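Local coordinates for 3-oxoacyl-(acyl-carrier protein) synthase II (Thermus thermophilus, PDB 1J3N) that probably catalyses the condensation step of fatty acid elongation, extending an acyl chain with a malonyl unit carried on acyl-carrier protein, at residues Gly10-Ile15 / Val72-Ile77; Thr111-Ser116 / Ile192-Ile197. All coordinates share one frame; numbering follows the deposited sequence.

Interaction 1 (Gly10-Ile15 / Val72-Ile77); sequences GALTPI and VQYALI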
loop_
_atom_site.group_PDB
_atom_site.type_symbol
_atom_site.label_atom_id
_atom_site.label_comp_id
_atom_site.label_asym_id
_atom_site.label_seq_id
_atom_site.Cartn_x
_atom_site.Cartn_y
_atom_site.Cartn_z
ATOM N N GLY A 10 -12.868 -0.759 -16.319
ATOM C CA GLY A 10 -12.614 -2.184 -16.427
ATOM C C GLY A 10 -13.221 -2.820 -15.196
ATOM O O GLY A 10 -12.668 -2.722 -14.104
ATOM N N ALA A 11 -14.370 -3.460 -15.370
ATOM C CA ALA A 11 -15.067 -4.083 -14.258
ATOM C C ALA A 11 -15.148 -5.603 -14.351
ATOM O O ALA A 11 -15.593 -6.148 -15.360
ATOM C CB ALA A 11 -16.479 -3.504 -14.157
ATOM N N LEU A 12 -14.703 -6.277 -13.293
ATOM C CA LEU A 12 -14.766 -7.735 -13.224
ATOM C C LEU A 12 -15.546 -7.991 -11.938
ATOM O O LEU A 12 -14.977 -7.970 -10.849
ATOM C CB LEU A 12 -13.360 -8.338 -13.134
ATOM C CG LEU A 12 -13.276 -9.863 -13.222
ATOM C CD1 LEU A 12 -13.903 -10.348 -14.527
ATOM C CD2 LEU A 12 -11.826 -10.300 -13.139
ATOM N N THR A 13 -16.850 -8.229 -12.064
ATOM C CA THR A 13 -17.693 -8.416 -10.885
ATOM C C THR A 13 -18.552 -9.667 -10.831
ATOM O O THR A 13 -18.711 -10.375 -11.826
ATOM C CB THR A 13 -18.648 -7.208 -10.710
ATOM O OG1 THR A 13 -19.806 -7.385 -11.540
ATOM C CG2 THR A 13 -17.948 -5.927 -11.115
ATOM N N PRO A 14 -19.122 -9.953 -9.643
ATOM C CA PRO A 14 -19.991 -11.106 -9.385
ATOM C C PRO A 14 -21.311 -11.087 -10.166
ATOM O O PRO A 14 -22.034 -12.079 -10.180
ATOM C CB PRO A 14 -20.222 -11.030 -7.877
ATOM C CG PRO A 14 -18.932 -10.493 -7.380
ATOM C CD PRO A 14 -18.671 -9.363 -8.370
ATOM N N ILE A 15 -21.631 -9.966 -10.807
ATOM C CA ILE A 15 -22.873 -9.887 -11.580
ATOM C C ILE A 15 -22.626 -9.472 -13.020
ATOM O O ILE A 15 -23.558 -9.123 -13.738
ATOM C CB ILE A 15 -23.881 -8.902 -10.959
ATOM C CG1 ILE A 15 -23.341 -7.472 -11.025
ATOM C CG2 ILE A 15 -24.164 -9.294 -9.519
ATOM C CD1 ILE A 15 -24.272 -6.450 -10.353
ATOM N N VAL A 72 -3.992 -11.362 -8.977
ATOM C CA VAL A 72 -3.250 -10.715 -10.047
ATOM C C VAL A 72 -3.981 -11.027 -11.361
ATOM O O VAL A 72 -4.033 -10.196 -12.265
ATOM C CB VAL A 72 -1.784 -11.217 -10.100
ATOM C CG1 VAL A 72 -1.129 -10.800 -11.411
ATOM C CG2 VAL A 72 -0.989 -10.625 -8.916
ATOM N N GLN A 73 -4.568 -12.221 -11.455
ATOM C CA GLN A 73 -5.308 -12.585 -12.655
ATOM C C GLN A 73 -6.488 -11.627 -12.859
ATOM O O GLN A 73 -6.759 -11.188 -13.970
ATOM C CB GLN A 73 -5.807 -14.029 -12.558
ATOM C CG GLN A 73 -4.734 -15.062 -12.864
ATOM C CD GLN A 73 -5.277 -16.475 -12.865
ATOM O OE1 GLN A 73 -6.363 -16.733 -13.390
ATOM N NE2 GLN A 73 -4.520 -17.403 -12.287
ATOM N N TYR A 74 -7.185 -11.296 -11.782
ATOM C CA TYR A 74 -8.313 -10.380 -11.879
ATOM C C TYR A 74 -7.850 -8.977 -12.256
ATOM O O TYR A 74 -8.466 -8.312 -13.089
ATOM C CB TYR A 74 -9.078 -10.325 -10.556
ATOM C CG TYR A 74 -9.816 -11.599 -10.197
ATOM C CD1 TYR A 74 -9.898 -12.666 -11.094
ATOM C CD2 TYR A 74 -10.450 -11.728 -8.961
ATOM C CE1 TYR A 74 -10.594 -13.826 -10.773
ATOM C CE2 TYR A 74 -11.151 -12.886 -8.631
ATOM C CZ TYR A 74 -11.219 -13.929 -9.543
ATOM O OH TYR A 74 -11.924 -15.075 -9.227
ATOM N N ALA A 75 -6.761 -8.519 -11.654
ATOM C CA ALA A 75 -6.259 -7.177 -11.966
ATOM C C ALA A 75 -5.866 -7.022 -13.438
ATOM O O ALA A 75 -6.147 -5.994 -14.057
ATOM C CB ALA A 75 -5.082 -6.848 -11.086
ATOM N N LEU A 76 -5.203 -8.035 -13.994
ATOM C CA LEU A 76 -4.781 -7.985 -15.394
ATOM C C LEU A 76 -5.996 -7.979 -16.317
ATOM O O LEU A 76 -6.023 -7.269 -17.325
ATOM C CB LEU A 76 -3.858 -9.173 -15.712
ATOM C CG LEU A 76 -2.459 -9.073 -15.092
ATOM C CD1 LEU A 76 -1.683 -10.367 -15.263
ATOM C CD2 LEU A 76 -1.719 -7.924 -15.756
ATOM N N ILE A 77 -7.013 -8.756 -15.958
ATOM C CA ILE A 77 -8.231 -8.825 -16.753
ATOM C C ILE A 77 -8.965 -7.481 -16.713
ATOM O O ILE A 77 -9.408 -6.978 -17.749
ATOM C CB ILE A 77 -9.166 -9.944 -16.237
ATOM C CG1 ILE A 77 -8.526 -11.310 -16.496
ATOM C CG2 ILE A 77 -10.538 -9.837 -16.911
ATOM C CD1 ILE A 77 -9.272 -12.472 -15.838
#
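Strand-on-helix packing inside the thiolase-type fold brings Leu-12, on strand 4-13 of the central mixed sheet, against Tyr-74 and Ile-77 of helix 70-86. The contact is a single strand side chain resting on one turn of helix: 146 Å² is buried in all, and Leu-12 accounts for more than half of it. The side chain of Leu-12 leaves the strand pointing toward the helix; with CG anti to the backbone N (chi1 -173°), the fork extends from there and the methyl CD2 does most of the touching. It lies 3.7 Å from Tyr-74 CD1 and equally close, 3.7 Å, to Tyr-74 CA, so the methyl is lodged at the root of the tyrosine, where ring and helix backbone meet. The two side chains cross at about a right angle, and the methyl meets the ring obliquely. One helical turn further on, Ile-77 adds its branch methyl: CG2 of Ile-77 is 4.0 Å from Leu-12 CD2 and 4.2 Å from Leu-12 CD1, touching both ends of the leucine fork.

The phenol hydroxyl takes no part in this packing; Tyr-74 OH is hydrogen-bonded to Arg-70 and, weakly, to Glu-231. Strand 4-13 is itself held edge to edge by backbone bonds, Gly-10 with Val-235 and Leu-12 with Ala-233. Beyond Leu-12, the chain leaves the strand through an ST turn in which Thr-13 OG1 accepts from Ile-15 N at 3.2 Å. Across the contact the chemistry is entirely apolar: shape and dispersion set how helix and strand meet here, while hydrogen bonds at the margins, to the strand backbone and to the tyrosine hydroxyl, probably steady the two partners.

Interaction 2 (Thr111-Ser116 / Ile192-Ile197); sequences TWEAQS and ITPMAI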
loop_
_atom_site.group_PDB
_atom_site.type_symbol
_atom_site.label_atom_id
_atom_site.label_comp_id
_atom_site.label_asym_id
_atom_site.label_seq_id
_atom_site.Cartn_x
_atom_site.Cartn_y
_atom_site.Cartn_z
ATOM N N THR A 111 -2.459 -18.577 -2.824
ATOM C CA THR A 111 -1.044 -18.923 -2.803
ATOM C C THR A 111 -0.574 -19.141 -1.372
ATOM O O THR A 111 0.221 -20.043 -1.093
ATOM C CB THR A 111 -0.191 -17.813 -3.472
ATOM O OG1 THR A 111 -0.514 -17.742 -4.866
ATOM C CG2 THR A 111 1.300 -18.109 -3.317
ATOM N N TRP A 112 -1.074 -18.317 -0.458
ATOM C CA TRP A 112 -0.704 -18.446 0.942
ATOM C C TRP A 112 -1.107 -19.817 1.483
ATOM O O TRP A 112 -0.349 -20.446 2.220
ATOM C CB TRP A 112 -1.368 -17.346 1.781
ATOM C CG TRP A 112 -0.515 -16.116 1.982
ATOM C CD1 TRP A 112 -0.725 -14.869 1.458
ATOM C CD2 TRP A 112 0.640 -16.006 2.826
ATOM N NE1 TRP A 112 0.226 -13.988 1.931
ATOM C CE2 TRP A 112 1.075 -14.661 2.771
ATOM C CE3 TRP A 112 1.348 -16.915 3.622
ATOM C CZ2 TRP A 112 2.189 -14.200 3.492
ATOM C CZ3 TRP A 112 2.459 -16.458 4.339
ATOM C CH2 TRP A 112 2.865 -15.111 4.266
ATOM N N GLU A 113 -2.301 -20.282 1.120
ATOM C CA GLU A 113 -2.772 -21.586 1.593
ATOM C C GLU A 113 -1.998 -22.728 0.952
ATOM O O GLU A 113 -1.629 -23.688 1.625
ATOM C CB GLU A 113 -4.263 -21.763 1.298
ATOM C CG GLU A 113 -5.163 -20.775 2.032
ATOM C CD GLU A 113 -6.633 -21.129 1.919
ATOM O OE1 GLU A 113 -7.475 -20.356 2.423
ATOM O OE2 GLU A 113 -6.948 -22.184 1.328
ATOM N N ALA A 114 -1.750 -22.617 -0.349
ATOM C CA ALA A 114 -1.028 -23.652 -1.080
ATOM C C ALA A 114 0.412 -23.815 -0.592
ATOM O O ALA A 114 0.846 -24.922 -0.290
ATOM C CB ALA A 114 -1.041 -23.341 -2.576
ATOM N N GLN A 115 1.143 -22.709 -0.498
ATOM C CA GLN A 115 2.530 -22.761 -0.060
ATOM C C GLN A 115 2.704 -23.022 1.435
ATOM O O GLN A 115 3.643 -23.709 1.839
ATOM C CB GLN A 115 3.259 -21.477 -0.476
ATOM C CG GLN A 115 3.399 -21.340 -1.988
ATOM C CD GLN A 115 4.092 -22.539 -2.620
ATOM O OE1 GLN A 115 5.167 -22.950 -2.180
ATOM N NE2 GLN A 115 3.482 -23.100 -3.665
ATOM N N SER A 116 1.817 -22.487 2.264
ATOM C CA SER A 116 1.933 -22.745 3.693
ATOM C C SER A 116 1.748 -24.249 3.902
ATOM O O SER A 116 2.298 -24.830 4.838
ATOM C CB SER A 116 0.870 -21.966 4.478
ATOM O OG SER A 116 -0.413 -22.518 4.280
ATOM N N ILE A 192 -11.857 -15.576 -1.656
ATOM C CA ILE A 192 -12.901 -16.559 -1.415
ATOM C C ILE A 192 -12.162 -17.882 -1.260
ATOM O O ILE A 192 -12.023 -18.660 -2.212
ATOM C CB ILE A 192 -13.910 -16.627 -2.584
ATOM C CG1 ILE A 192 -14.660 -15.290 -2.688
ATOM C CG2 ILE A 192 -14.902 -17.770 -2.359
ATOM C CD1 ILE A 192 -15.783 -15.262 -3.733
ATOM N N THR A 193 -11.642 -18.096 -0.054
ATOM C CA THR A 193 -10.898 -19.303 0.272
ATOM C C THR A 193 -11.321 -19.805 1.653
ATOM O O THR A 193 -11.926 -19.070 2.445
ATOM C CB THR A 193 -9.362 -19.046 0.239
ATOM O OG1 THR A 193 -8.971 -18.245 1.361
ATOM C CG2 THR A 193 -8.975 -18.330 -1.036
ATOM N N PRO A 194 -11.023 -21.073 1.957
ATOM C CA PRO A 194 -11.391 -21.657 3.254
ATOM C C PRO A 194 -10.891 -20.844 4.442
ATOM O O PRO A 194 -11.644 -20.552 5.379
ATOM C CB PRO A 194 -10.746 -23.042 3.210
ATOM C CG PRO A 194 -10.707 -23.366 1.743
ATOM C CD PRO A 194 -10.343 -22.059 1.096
ATOM N N MET A 195 -9.615 -20.474 4.391
ATOM C CA MET A 195 -8.992 -19.726 5.476
ATOM C C MET A 195 -9.470 -18.295 5.670
ATOM O O MET A 195 -9.522 -17.815 6.795
ATOM C CB MET A 195 -7.470 -19.736 5.309
ATOM C CG MET A 195 -6.722 -18.927 6.358
ATOM S SD MET A 195 -4.954 -19.270 6.308
ATOM C CE MET A 195 -4.521 -18.967 8.003
ATOM N N ALA A 196 -9.806 -17.610 4.584
ATOM C CA ALA A 196 -10.263 -16.222 4.678
ATOM C C ALA A 196 -11.716 -16.128 5.131
ATOM O O ALA A 196 -12.054 -15.320 5.994
ATOM C CB ALA A 196 -10.094 -15.528 3.343
ATOM N N ILE A 197 -12.583 -16.937 4.537
ATOM C CA ILE A 197 -13.978 -16.913 4.932
ATOM C C ILE A 197 -14.059 -17.473 6.345
ATOM O O ILE A 197 -14.894 -17.057 7.147
ATOM C CB ILE A 197 -14.851 -17.739 3.961
ATOM C CG1 ILE A 197 -14.843 -17.062 2.584
ATOM C CG2 ILE A 197 -16.282 -17.854 4.500
ATOM C CD1 ILE A 197 -15.780 -17.665 1.567
#
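Glu-113 reaches out from helix 109-122 and places one carboxylate oxygen at the start of helix 194-202. CG lies anti to the carbonyl carbon (chi1 -64°), and the extended chain beyond it carries the carboxylate to the helix start, its stem running past Thr-193 and Met-195 in the opposite direction. OE1 is gripped by two donors. The backbone N of Met-195 gives its hydrogen to Glu-113 OE1 at 2.9 Å, on the syn side and 34° out of the carboxylate plane, with an N-H...O angle of 149°. Thr-193 OG1 donates to the same Glu-113 OE1 at 2.8 Å from above the plane, and the two donors come from opposite faces. Such a clamp should limit rotation of the carboxylate about its last bond. The second oxygen, Glu-113 OE2, rests beside the proline ring, 3.4 Å from Pro-194 CD.

Thr-193 is the N-cap of the helix, and its OG1 also accepts a weak bond from Ala-196 N at 3.4 Å. A carboxylate at this N terminus would be expected to interact well with the helix dipole, adding to the threonine cap by occupying the amide of Met-195.

Helix 109-122 thus abuts the first turn of helix 194-202, a short loop after strand 182-189, with Met-109 also packing on Thr-193, Met-195 and Ala-196. The dimer partner closes in alongside: Trp-112 stacks on Trp-112 of the second subunit, Pro-194 packs on Phe-119 of that subunit and Met-195 on its Ile-127.

From the N terminus, strand 4-13 comes first, and interaction 1 closes a loop of 56 residues when helix 70-86 returns to it. The chain then passes strand 98-103 before helix 109-122 opens interaction 2, which shuts after another 75 residues, once strand 182-189 has led into helix 194-202. The two loops are therefore in series, neither nested nor crossed, and both belong to the N-terminal ketoacyl synthase part of the chain. The centres of interactions 1 and 2 are about 19 Å apart, and the nearest atoms of interactions 1 and 2 are about 7 Å apart, without touching. Interaction 1 joins the central sheet to a covering helix; interaction 2 joins two helices at the subunit interface.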